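Local coordinates for Endonuclease/exonuclease/phosphatase (Beutenbergia cavernae DSM 12333, PDB 4RUW), which is of unknown function but belongs to the endonuclease/exonuclease/phosphatase family, pairing a DNase I-like domain with a C-terminal immunoglobulin-like domain, at residues R57-N62 with A82-E87; F304-G309 with M326-G331; W239-P244 with R369-D374; V164-E169 with R218-H223. All blocks are in the same frame, centred on the assembly; numbering follows the deposited sequence. Where two conformers were deposited one is given.

Interaction 1: R57-N62 with A82-E87; sequences RVMTWN and AVIRAE
R57 and E87 carry the polar part of this contact, where the strand passes the C-terminal end of the helix. NH1 of R57 donates to the main-chain O of E87 at 2.8 Å with an N-H...O angle of 157°. The donor sits on a lone pair in the carbonyl plane, and the oxygen lies close to the guanidinium plane. The arginine is extended as far as CD and then bends at chi3 (-84°), which turns its guanidinium to the last turn of the helix. There its positive charge probably also suits the negative end of the helix dipole. The second attraction is weaker: OE1 of E87 is 3.8 Å from NH1 of R57, well out of the guanidinium plane, so no N-H points at it. The carboxylate is instead hydrogen-bonded by S312 and H310, and NE of R57 forms a salt bridge with D327.

Strand 55-62 and helix 77-87 open a beta-alpha-beta unit completed by strand 91-98. Their segment axes run nearly antiparallel, at 161° and 10.6 Å apart, and apolar side chains fill the space between. Selenomethionine M59 projects straight from the strand, its chain fully extended. It crosses its helix partners at about a right angle, SE lying 4.1 Å from E87 CB and CE 3.9 Å from V83 CG1. The benzo part of the W61 indole receives V83 obliquely, CH2 of W61 being 3.6 Å from V83 CB, while I84 CG1 comes to the ring edge near CE3. On its far side the indole is tethered by a hydrogen bond from NE1 to the carbonyl oxygen of H321.

Interaction 2: F304-G309 with M326-G331; sequences FDVVAG and MDLRLG
V307 rests against R329, whose side chain folds over one of the valine methyl groups. The contact begins at CB of R329, 3.8 Å from V307 CG2. The arginine then runs extended through CG and CD before bending at chi3 (-63°), and this folds its end back over the valine. NE of R329 comes within 4.0 Å of V307 CG2 and has a salt bridge with D55. CZ of R329 follows at 3.8 Å from the same methyl, which sits centrally over one guanidinium face, and at the tip NH2 touches V307 CG2 and, more distantly, V307 CG1.

V307 belongs to a classic beta bulge in an outermost strand of its sheet, which probably helps turn it toward R329: V307 and A308 together face D327. The O of D327 accepts from V307 N at 2.8 Å and only weakly from A308 N at 3.3 Å, and D327 N in turn donates to A308 O. Before the bulge D305 and R329 form a regular antiparallel hydrogen-bonded pair, with both main-chain bonds made. D305, on the same face as R329, forms a salt bridge with R362 of the immunoglobulin-like domain.

The other face of the sheet is apolar. F304 is held between two leucines: L330 CD1 lies over one ring face in a CH-pi contact, 3.9 Å from the F304 centroid and 10° off the normal, and L328 CD1 covers the opposite face nearer the rim. Further along, the curled chain of selenomethionine M326 brings its CE to 3.7 Å from V306 CG1 and its SE to 3.8 Å from G309 CA.

Interaction 3: W239-P244 with R369-D374; sequences WTTDVP and RGQADD
Two torsions bring Q371 and T241 together. A chi2 of 143° bends the glutamine chain so that its amide reaches the opposing loop, and a chi1 of 56° sets T241 OG1 between its own backbone N and carbonyl carbon, where it meets that amide. Q371 NE2 donates to T241 OG1 at 2.8 Å in an almost straight bond (169°). The second N-H of the same nitrogen goes to the main-chain O of D242 at 3.0 Å, in a more bent bond whose donor stands above the carbonyl plane. Both acceptors lie near the amide plane, so the pair of bonds fixes the rotation of the flat group. T241 and Q371 run alongside each other, heading opposite ways.

Apolar neighbours border the amide. W239 presents the edge of its indole, CZ3 lying 3.5 Å from Q371 NE2, with ring and amide planes nearly perpendicular. V243 CG2 lies over the centre of one face of that indole. P244 and Q371 point toward each other from their two loops, P244 CD lying 3.3 Å from Q371 OE1. Q371 was modelled in two conformers, so this set of contacts, made by one of them, may be only partly occupied. Closer to the backbone, T241 CG2 comes to 4.1 Å from R369 N.

The neighbouring T240 O accepts a hydrogen bond from N368, and G370 is hydrogen-bonded to S400. Together these make a small loop-to-loop interface at the surface, with hydrogen bonds at its centre, by which the loop after strand 230-233 of the DNase I-like domain meets the loop after strand 360-367 of the immunoglobulin-like domain.

Interaction 4: V164-E169 with R218-H223; sequences VPLPNE and RIVLDH
L166 and I219 form the close-packed half of this contact, with P167 and V220 beside them. L166 puts both branches to use: CD2 slides past I219 to lie 3.6 Å from its CG2, and CD1 meets V220 CG2 at 3.8 Å, the leucine crossing the valine at about a right angle. A chi1 of -59° brings the fork of L166 closer to the helix than the direction of its CB would suggest. The end of I219 is pressed against the proline ring, its CD1 only 3.5 Å from P167 CD, tighter than usual for two carbons. L166 and V220 are buried, and no hydrogen bond crosses between the segments.

The other half, formed by V164 and H223, is nearer solvent, with fewer carbon contacts. V164 CG1 touches I219 CG2 at 3.9 Å, and V164 CG2 lies 3.6 Å from H223 NE2, the methyl approaching the imidazole obliquely. H223 is exposed, yet its ring does not hang loose: ND1 donates to I219 O at 2.8 Å in a nearly straight bond (170°). The carbonyl oxygen lies in the ring plane, although the donor stands above the carbonyl plane. This ties the imidazole back to the main chain of I219 and keeps it against V164.

The strand is an outermost one of its sheet; strand 179-188 is its neighbour, L181 and R179 making backbone hydrogen bonds to V164 and L166 respectively. Helix 207-222 runs roughly antiparallel to it, 9.4 Å away between segment axes; H223 also reaches L181, while L221 packs on W257 and I258 of helix 251-260.

Overall arrangement
Interactions 1 and 2 share one sheet of the DNase I-like domain: strands 55-62 and 324-330 are neighbours in it, and the two contacts touch, their centres about 16 Å apart. Interaction 4 belongs to the second sheet, on the other side of the chain's centre from interaction 2, with centres about 27 Å apart. Interaction 3 lies about 26 to 28 Å from the centres of the others and bridges to the immunoglobulin-like domain. Along the chain interaction 1 closes first, then interaction 4; interaction 3 opens next and spans interaction 2. The late strands 304-311 and 324-330 thus return to the sheet begun by strand 55-62 before the chain enters its second domain.

Interaction 1: R57-N62 with A82-E87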
# COMPACT_ATOMS: atom_id res chain seq x y z
N ARG A 57 -4.52 13.69 3.56
CA ARG A 57 -5.41 12.67 3.04
C ARG A 57 -4.85 12.16 1.71
O ARG A 57 -4.66 12.93 0.77
CB ARG A 57 -6.84 13.19 2.87
CG ARG A 57 -7.78 12.16 2.25
CD ARG A 57 -9.23 12.61 2.28
NE ARG A 57 -9.83 12.27 3.57
CZ ARG A 57 -11.14 12.14 3.79
NH1 ARG A 57 -12.01 12.34 2.81
NH2 ARG A 57 -11.57 11.81 5.00
N VAL A 58 -4.58 10.87 1.67
CA VAL A 58 -3.99 10.22 0.51
C VAL A 58 -4.96 9.18 -0.00
O VAL A 58 -5.43 8.33 0.77
CB VAL A 58 -2.66 9.51 0.88
CG1 VAL A 58 -2.10 8.75 -0.32
CG2 VAL A 58 -1.67 10.52 1.41
N MSE A 59 -5.24 9.24 -1.29
CA MSE A 59 -6.13 8.29 -1.92
C MSE A 59 -5.39 7.51 -2.99
O MSE A 59 -4.52 8.05 -3.67
CB MSE A 59 -7.29 9.06 -2.54
CG MSE A 59 -8.31 8.20 -3.30
SE MSE A 59 -9.83 9.21 -3.94
CE MSE A 59 -10.94 7.70 -4.49
N THR A 60 -5.72 6.23 -3.13
CA THR A 60 -5.26 5.45 -4.27
C THR A 60 -6.44 4.76 -4.94
O THR A 60 -7.36 4.30 -4.25
CB THR A 60 -4.14 4.43 -3.89
OG1 THR A 60 -3.57 3.87 -5.08
CG2 THR A 60 -4.67 3.32 -3.02
N TRP A 61 -6.41 4.66 -6.26
CA TRP A 61 -7.52 4.06 -6.98
C TRP A 61 -7.10 3.53 -8.33
O TRP A 61 -6.56 4.26 -9.16
CB TRP A 61 -8.61 5.11 -7.19
CG TRP A 61 -9.98 4.59 -7.51
CD1 TRP A 61 -10.41 3.28 -7.47
CD2 TRP A 61 -11.12 5.37 -7.89
NE1 TRP A 61 -11.75 3.22 -7.82
CE2 TRP A 61 -12.20 4.49 -8.07
CE3 TRP A 61 -11.33 6.74 -8.10
CZ2 TRP A 61 -13.47 4.93 -8.45
CZ3 TRP A 61 -12.58 7.17 -8.47
CH2 TRP A 61 -13.64 6.27 -8.64
N ASN A 62 -7.39 2.25 -8.56
CA ASN A 62 -7.28 1.68 -9.89
C ASN A 62 -8.60 1.97 -10.58
O ASN A 62 -9.64 1.44 -10.19
CB ASN A 62 -7.03 0.17 -9.78
CG ASN A 62 -6.93 -0.51 -11.13
OD1 ASN A 62 -7.57 -0.10 -12.10
ND2 ASN A 62 -6.14 -1.58 -11.20
N ALA A 82 -15.81 12.76 -10.10
CA ALA A 82 -16.79 13.11 -9.07
C ALA A 82 -16.47 12.42 -7.75
O ALA A 82 -16.66 12.99 -6.68
CB ALA A 82 -18.20 12.80 -9.54
N VAL A 83 -15.99 11.18 -7.82
CA VAL A 83 -15.60 10.47 -6.60
C VAL A 83 -14.38 11.13 -5.96
O VAL A 83 -14.36 11.38 -4.75
CB VAL A 83 -15.31 8.98 -6.88
CG1 VAL A 83 -14.64 8.33 -5.68
CG2 VAL A 83 -16.61 8.25 -7.23
N ILE A 84 -13.36 11.42 -6.77
CA ILE A 84 -12.18 12.12 -6.26
C ILE A 84 -12.57 13.46 -5.61
O ILE A 84 -12.13 13.77 -4.51
CB ILE A 84 -11.12 12.32 -7.35
CG1 ILE A 84 -10.63 10.95 -7.86
CG2 ILE A 84 -9.97 13.17 -6.83
CD1 ILE A 84 -9.80 11.02 -9.13
N ARG A 85 -13.42 14.23 -6.29
CA ARG A 85 -13.88 15.52 -5.78
C ARG A 85 -14.55 15.37 -4.42
O ARG A 85 -14.31 16.16 -3.51
CB ARG A 85 -14.85 16.13 -6.80
CG ARG A 85 -15.31 17.54 -6.52
CD ARG A 85 -16.23 18.04 -7.65
NE ARG A 85 -15.57 17.99 -8.96
CZ ARG A 85 -15.96 17.23 -9.98
NH1 ARG A 85 -17.02 16.44 -9.87
NH2 ARG A 85 -15.27 17.24 -11.12
N ALA A 86 -15.40 14.36 -4.28
CA ALA A 86 -16.14 14.14 -3.04
C ALA A 86 -15.21 13.73 -1.90
O ALA A 86 -15.41 14.14 -0.77
CB ALA A 86 -17.21 13.09 -3.25
N GLU A 87 -14.20 12.92 -2.21
CA GLU A 87 -13.27 12.44 -1.19
C GLU A 87 -12.25 13.52 -0.82
O GLU A 87 -11.68 13.51 0.27
CB GLU A 87 -12.56 11.17 -1.67
CG GLU A 87 -13.50 9.98 -1.90
CD GLU A 87 -14.07 9.39 -0.63
OE1 GLU A 87 -13.73 9.86 0.49
OE2 GLU A 87 -14.86 8.42 -0.74

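Interaction 2: F304-G309 with M326-G331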
# COMPACT_ATOMS: atom_id res chain seq x y z
N PHE A 304 4.82 9.16 9.86
CA PHE A 304 3.37 9.29 9.80
C PHE A 304 2.67 8.48 10.88
O PHE A 304 3.05 7.35 11.19
CB PHE A 304 2.84 8.84 8.45
CG PHE A 304 3.05 9.82 7.35
CD1 PHE A 304 2.25 10.95 7.25
CD2 PHE A 304 4.04 9.62 6.40
CE1 PHE A 304 2.43 11.86 6.24
CE2 PHE A 304 4.22 10.53 5.38
CZ PHE A 304 3.41 11.65 5.30
N ASP A 305 1.62 9.07 11.44
CA ASP A 305 0.62 8.34 12.20
C ASP A 305 -0.59 8.15 11.31
O ASP A 305 -0.85 8.96 10.42
CB ASP A 305 0.18 9.12 13.43
CG ASP A 305 1.23 9.18 14.49
OD1 ASP A 305 2.23 8.44 14.37
OD2 ASP A 305 1.05 9.94 15.46
N VAL A 306 -1.35 7.10 11.56
CA VAL A 306 -2.58 6.86 10.81
C VAL A 306 -3.78 7.23 11.67
O VAL A 306 -3.91 6.76 12.79
CB VAL A 306 -2.69 5.39 10.36
CG1 VAL A 306 -3.85 5.23 9.40
CG2 VAL A 306 -1.38 4.94 9.72
N VAL A 307 -4.64 8.09 11.13
CA VAL A 307 -5.79 8.59 11.86
C VAL A 307 -7.06 7.80 11.56
O VAL A 307 -7.76 7.39 12.48
CB VAL A 307 -6.02 10.10 11.56
CG1 VAL A 307 -7.23 10.63 12.31
CG2 VAL A 307 -4.75 10.90 11.89
N ALA A 308 -7.33 7.56 10.28
CA ALA A 308 -8.55 6.90 9.86
C ALA A 308 -8.41 6.51 8.40
O ALA A 308 -7.51 6.98 7.71
CB ALA A 308 -9.75 7.82 10.04
N GLY A 309 -9.31 5.67 7.92
CA GLY A 309 -9.35 5.41 6.50
C GLY A 309 -10.65 4.74 6.12
O GLY A 309 -11.31 4.14 6.97
N MSE A 326 -7.11 7.40 2.86
CA MSE A 326 -6.47 7.35 4.17
C MSE A 326 -6.20 8.74 4.71
O MSE A 326 -5.74 9.62 3.99
CB MSE A 326 -5.13 6.64 4.08
CG MSE A 326 -5.20 5.21 3.52
SE MSE A 326 -6.38 4.03 4.52
CE MSE A 326 -5.69 4.34 6.31
N ASP A 327 -6.47 8.91 6.00
CA ASP A 327 -6.15 10.15 6.71
C ASP A 327 -4.93 9.89 7.58
O ASP A 327 -4.98 9.06 8.50
CB ASP A 327 -7.34 10.60 7.55
CG ASP A 327 -8.48 11.14 6.70
OD1 ASP A 327 -8.23 11.95 5.79
OD2 ASP A 327 -9.65 10.75 6.93
N LEU A 328 -3.84 10.58 7.26
CA LEU A 328 -2.57 10.44 7.96
C LEU A 328 -2.25 11.74 8.68
O LEU A 328 -2.85 12.77 8.41
CB LEU A 328 -1.45 10.13 6.95
CG LEU A 328 -1.73 8.99 5.97
CD1 LEU A 328 -0.55 8.82 5.01
CD2 LEU A 328 -2.03 7.69 6.71
N ARG A 329 -1.30 11.68 9.61
CA ARG A 329 -0.86 12.87 10.32
C ARG A 329 0.65 12.79 10.45
O ARG A 329 1.18 11.77 10.88
CB ARG A 329 -1.51 12.93 11.70
CG ARG A 329 -1.18 14.18 12.48
CD ARG A 329 -2.05 14.28 13.71
NE ARG A 329 -3.45 14.41 13.34
CZ ARG A 329 -4.47 13.98 14.08
NH1 ARG A 329 -4.25 13.38 15.24
NH2 ARG A 329 -5.71 14.14 13.65
N LEU A 330 1.35 13.84 10.08
CA LEU A 330 2.79 13.80 10.13
C LEU A 330 3.29 14.26 11.47
O LEU A 330 3.01 15.35 11.89
CB LEU A 330 3.37 14.68 9.02
CG LEU A 330 4.88 14.65 8.82
CD1 LEU A 330 5.34 13.24 8.48
CD2 LEU A 330 5.28 15.62 7.72
N GLY A 331 4.05 13.39 12.12
CA GLY A 331 4.70 13.73 13.37
C GLY A 331 6.08 14.32 13.16
O GLY A 331 6.43 14.73 12.08

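Interaction 3: W239-P244 with R369-D374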
# COMPACT_ATOMS: atom_id res chain seq x y z
N TRP A 239 -2.25 -10.14 -1.90
CA TRP A 239 -2.84 -10.15 -0.57
C TRP A 239 -1.72 -9.96 0.45
O TRP A 239 -0.54 -9.99 0.11
CB TRP A 239 -3.48 -11.49 -0.26
CG TRP A 239 -4.61 -11.94 -1.12
CD1 TRP A 239 -5.12 -11.36 -2.25
CD2 TRP A 239 -5.39 -13.11 -0.88
NE1 TRP A 239 -6.18 -12.12 -2.73
CE2 TRP A 239 -6.35 -13.20 -1.90
CE3 TRP A 239 -5.35 -14.11 0.10
CZ2 TRP A 239 -7.28 -14.24 -1.97
CZ3 TRP A 239 -6.26 -15.13 0.04
CH2 TRP A 239 -7.21 -15.20 -0.99
N THR A 240 -2.08 -9.82 1.72
CA THR A 240 -1.07 -9.78 2.77
C THR A 240 -0.56 -11.17 3.14
O THR A 240 0.53 -11.29 3.71
CB THR A 240 -1.56 -9.07 4.03
OG1 THR A 240 -2.73 -9.73 4.51
CG2 THR A 240 -1.87 -7.61 3.75
N THR A 241 -1.33 -12.21 2.82
CA THR A 241 -0.94 -13.58 3.17
C THR A 241 -1.05 -14.48 1.94
O THR A 241 -1.77 -14.18 0.99
CB THR A 241 -1.81 -14.17 4.29
OG1 THR A 241 -3.20 -14.11 3.92
CG2 THR A 241 -1.59 -13.44 5.61
N ASP A 242 -0.33 -15.59 1.97
CA ASP A 242 -0.30 -16.51 0.84
C ASP A 242 -1.71 -16.95 0.45
O ASP A 242 -2.52 -17.31 1.30
CB ASP A 242 0.52 -17.75 1.20
CG ASP A 242 2.00 -17.45 1.42
OD1 ASP A 242 2.48 -16.36 1.03
OD2 ASP A 242 2.68 -18.33 1.98
N VAL A 243 -1.99 -16.94 -0.85
CA VAL A 243 -3.28 -17.40 -1.34
C VAL A 243 -3.31 -18.92 -1.22
O VAL A 243 -2.49 -19.60 -1.82
CB VAL A 243 -3.48 -16.98 -2.81
CG1 VAL A 243 -4.77 -17.54 -3.36
CG2 VAL A 243 -3.46 -15.46 -2.94
N PRO A 244 -4.26 -19.46 -0.44
CA PRO A 244 -4.21 -20.90 -0.16
C PRO A 244 -4.43 -21.79 -1.38
O PRO A 244 -4.01 -22.94 -1.38
CB PRO A 244 -5.32 -21.11 0.88
CG PRO A 244 -6.21 -19.92 0.74
CD PRO A 244 -5.31 -18.78 0.33
N ARG A 369 -1.03 -14.02 9.68
CA ARG A 369 -1.23 -15.46 9.62
C ARG A 369 -2.73 -15.70 9.70
O ARG A 369 -3.42 -15.08 10.51
CB ARG A 369 -0.51 -16.06 10.83
CG ARG A 369 -0.49 -17.55 10.96
CD ARG A 369 0.42 -17.90 12.14
NE ARG A 369 0.29 -19.29 12.55
CZ ARG A 369 1.23 -20.21 12.38
NH1 ARG A 369 2.38 -19.89 11.79
NH2 ARG A 369 1.03 -21.45 12.79
N GLY A 370 -3.23 -16.58 8.83
CA GLY A 370 -4.63 -16.95 8.84
C GLY A 370 -5.49 -16.01 8.02
O GLY A 370 -5.15 -14.84 7.82
N GLN A 371 -6.63 -16.53 7.57
CA GLN A 371 -7.60 -15.74 6.83
C GLN A 371 -8.94 -15.81 7.56
O GLN A 371 -9.23 -14.97 8.41
CB GLN A 371 -7.66 -16.19 5.37
CG GLN A 371 -6.48 -15.64 4.56
CD GLN A 371 -5.92 -16.59 3.52
OE1 GLN A 371 -6.52 -17.61 3.19
NE2 GLN A 371 -4.75 -16.25 2.99
N ALA A 372 -9.75 -16.82 7.26
CA ALA A 372 -11.05 -16.95 7.91
C ALA A 372 -10.93 -17.49 9.34
O ALA A 372 -11.76 -17.17 10.19
CB ALA A 372 -11.97 -17.84 7.10
N ASP A 373 -9.90 -18.29 9.58
CA ASP A 373 -9.82 -19.07 10.81
C ASP A 373 -8.59 -18.74 11.66
O ASP A 373 -7.46 -18.72 11.18
CB ASP A 373 -9.87 -20.56 10.49
CG ASP A 373 -11.15 -20.96 9.77
OD1 ASP A 373 -12.24 -20.67 10.30
OD2 ASP A 373 -11.07 -21.56 8.68
N ASP A 374 -8.85 -18.47 12.94
CA ASP A 374 -7.82 -18.14 13.91
C ASP A 374 -7.28 -19.42 14.54
O ASP A 374 -8.03 -20.17 15.16
CB ASP A 374 -8.45 -17.24 14.98
CG ASP A 374 -7.46 -16.72 16.00
OD1 ASP A 374 -6.30 -17.17 16.04
OD2 ASP A 374 -7.88 -15.83 16.78

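Interaction 4: V164-E169 with R218-H223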
# COMPACT_ATOMS: atom_id res chain seq x y z
N VAL A 164 10.57 4.66 -12.99
CA VAL A 164 11.50 3.55 -12.91
C VAL A 164 10.82 2.30 -13.47
O VAL A 164 9.80 1.87 -12.95
CB VAL A 164 11.95 3.32 -11.45
CG1 VAL A 164 12.70 2.02 -11.29
CG2 VAL A 164 12.80 4.49 -10.98
N PRO A 165 11.38 1.72 -14.54
CA PRO A 165 10.75 0.53 -15.12
C PRO A 165 10.84 -0.68 -14.19
O PRO A 165 11.84 -0.84 -13.48
CB PRO A 165 11.59 0.28 -16.38
CG PRO A 165 12.92 0.91 -16.08
CD PRO A 165 12.60 2.12 -15.25
N LEU A 166 9.82 -1.52 -14.20
CA LEU A 166 9.80 -2.72 -13.38
C LEU A 166 9.70 -3.92 -14.32
O LEU A 166 8.89 -3.92 -15.23
CB LEU A 166 8.62 -2.67 -12.40
CG LEU A 166 8.61 -1.48 -11.44
CD1 LEU A 166 7.32 -1.43 -10.64
CD2 LEU A 166 9.81 -1.49 -10.50
N PRO A 167 10.52 -4.95 -14.11
CA PRO A 167 10.75 -6.04 -15.07
C PRO A 167 9.64 -7.08 -15.11
O PRO A 167 8.96 -7.27 -14.11
CB PRO A 167 12.02 -6.69 -14.52
CG PRO A 167 11.87 -6.56 -13.05
CD PRO A 167 11.29 -5.18 -12.86
N ASN A 168 9.50 -7.77 -16.24
CA ASN A 168 8.69 -8.99 -16.33
C ASN A 168 9.50 -10.12 -16.96
O ASN A 168 9.03 -10.82 -17.85
CB ASN A 168 7.40 -8.74 -17.12
CG ASN A 168 6.22 -8.37 -16.24
OD1 ASN A 168 5.71 -7.26 -16.33
ND2 ASN A 168 5.78 -9.30 -15.39
N GLU A 169 10.73 -10.28 -16.50
CA GLU A 169 11.66 -11.22 -17.13
C GLU A 169 11.24 -12.68 -17.00
O GLU A 169 11.49 -13.48 -17.89
CB GLU A 169 13.08 -11.00 -16.59
CG GLU A 169 14.17 -11.85 -17.23
CD GLU A 169 14.43 -11.54 -18.70
OE1 GLU A 169 13.94 -10.50 -19.22
OE2 GLU A 169 15.13 -12.34 -19.35
N ARG A 218 11.03 -5.66 -5.04
CA ARG A 218 12.40 -5.37 -4.60
C ARG A 218 12.83 -4.01 -5.10
O ARG A 218 13.37 -3.20 -4.35
CB ARG A 218 13.38 -6.40 -5.15
CG ARG A 218 13.30 -7.73 -4.47
CD ARG A 218 13.92 -7.73 -3.08
NE ARG A 218 14.47 -9.06 -2.78
CZ ARG A 218 14.68 -9.51 -1.54
NH1 ARG A 218 15.16 -10.74 -1.35
NH2 ARG A 218 14.41 -8.75 -0.49
N ILE A 219 12.61 -3.76 -6.38
CA ILE A 219 13.05 -2.51 -6.99
C ILE A 219 12.26 -1.34 -6.39
O ILE A 219 12.84 -0.31 -6.03
CB ILE A 219 12.89 -2.55 -8.51
CG1 ILE A 219 13.89 -3.54 -9.09
CG2 ILE A 219 13.10 -1.17 -9.12
CD1 ILE A 219 13.56 -3.99 -10.48
N VAL A 220 10.95 -1.50 -6.24
CA VAL A 220 10.14 -0.46 -5.64
C VAL A 220 10.65 -0.11 -4.24
O VAL A 220 10.88 1.06 -3.91
CB VAL A 220 8.67 -0.89 -5.57
CG1 VAL A 220 7.86 0.06 -4.70
CG2 VAL A 220 8.09 -0.96 -6.98
N LEU A 221 10.87 -1.13 -3.41
CA LEU A 221 11.28 -0.89 -2.04
C LEU A 221 12.65 -0.23 -1.95
O LEU A 221 12.90 0.60 -1.08
CB LEU A 221 11.25 -2.18 -1.23
CG LEU A 221 9.86 -2.77 -0.98
CD1 LEU A 221 9.98 -4.11 -0.27
CD2 LEU A 221 9.00 -1.80 -0.17
N ASP A 222 13.53 -0.58 -2.87
CA ASP A 222 14.87 -0.00 -2.87
C ASP A 222 14.84 1.48 -3.25
O ASP A 222 15.81 2.19 -3.05
CB ASP A 222 15.82 -0.83 -3.74
CG ASP A 222 16.16 -2.18 -3.11
OD1 ASP A 222 15.80 -2.42 -1.94
OD2 ASP A 222 16.79 -3.03 -3.79
N HIS A 223 13.71 1.94 -3.79
CA HIS A 223 13.51 3.35 -4.12
C HIS A 223 12.78 4.15 -3.04
O HIS A 223 12.60 5.36 -3.19
CB HIS A 223 12.79 3.50 -5.46
CG HIS A 223 13.67 3.26 -6.64
ND1 HIS A 223 14.00 1.99 -7.07
CD2 HIS A 223 14.30 4.12 -7.47
CE1 HIS A 223 14.81 2.08 -8.11
NE2 HIS A 223 15.01 3.36 -8.37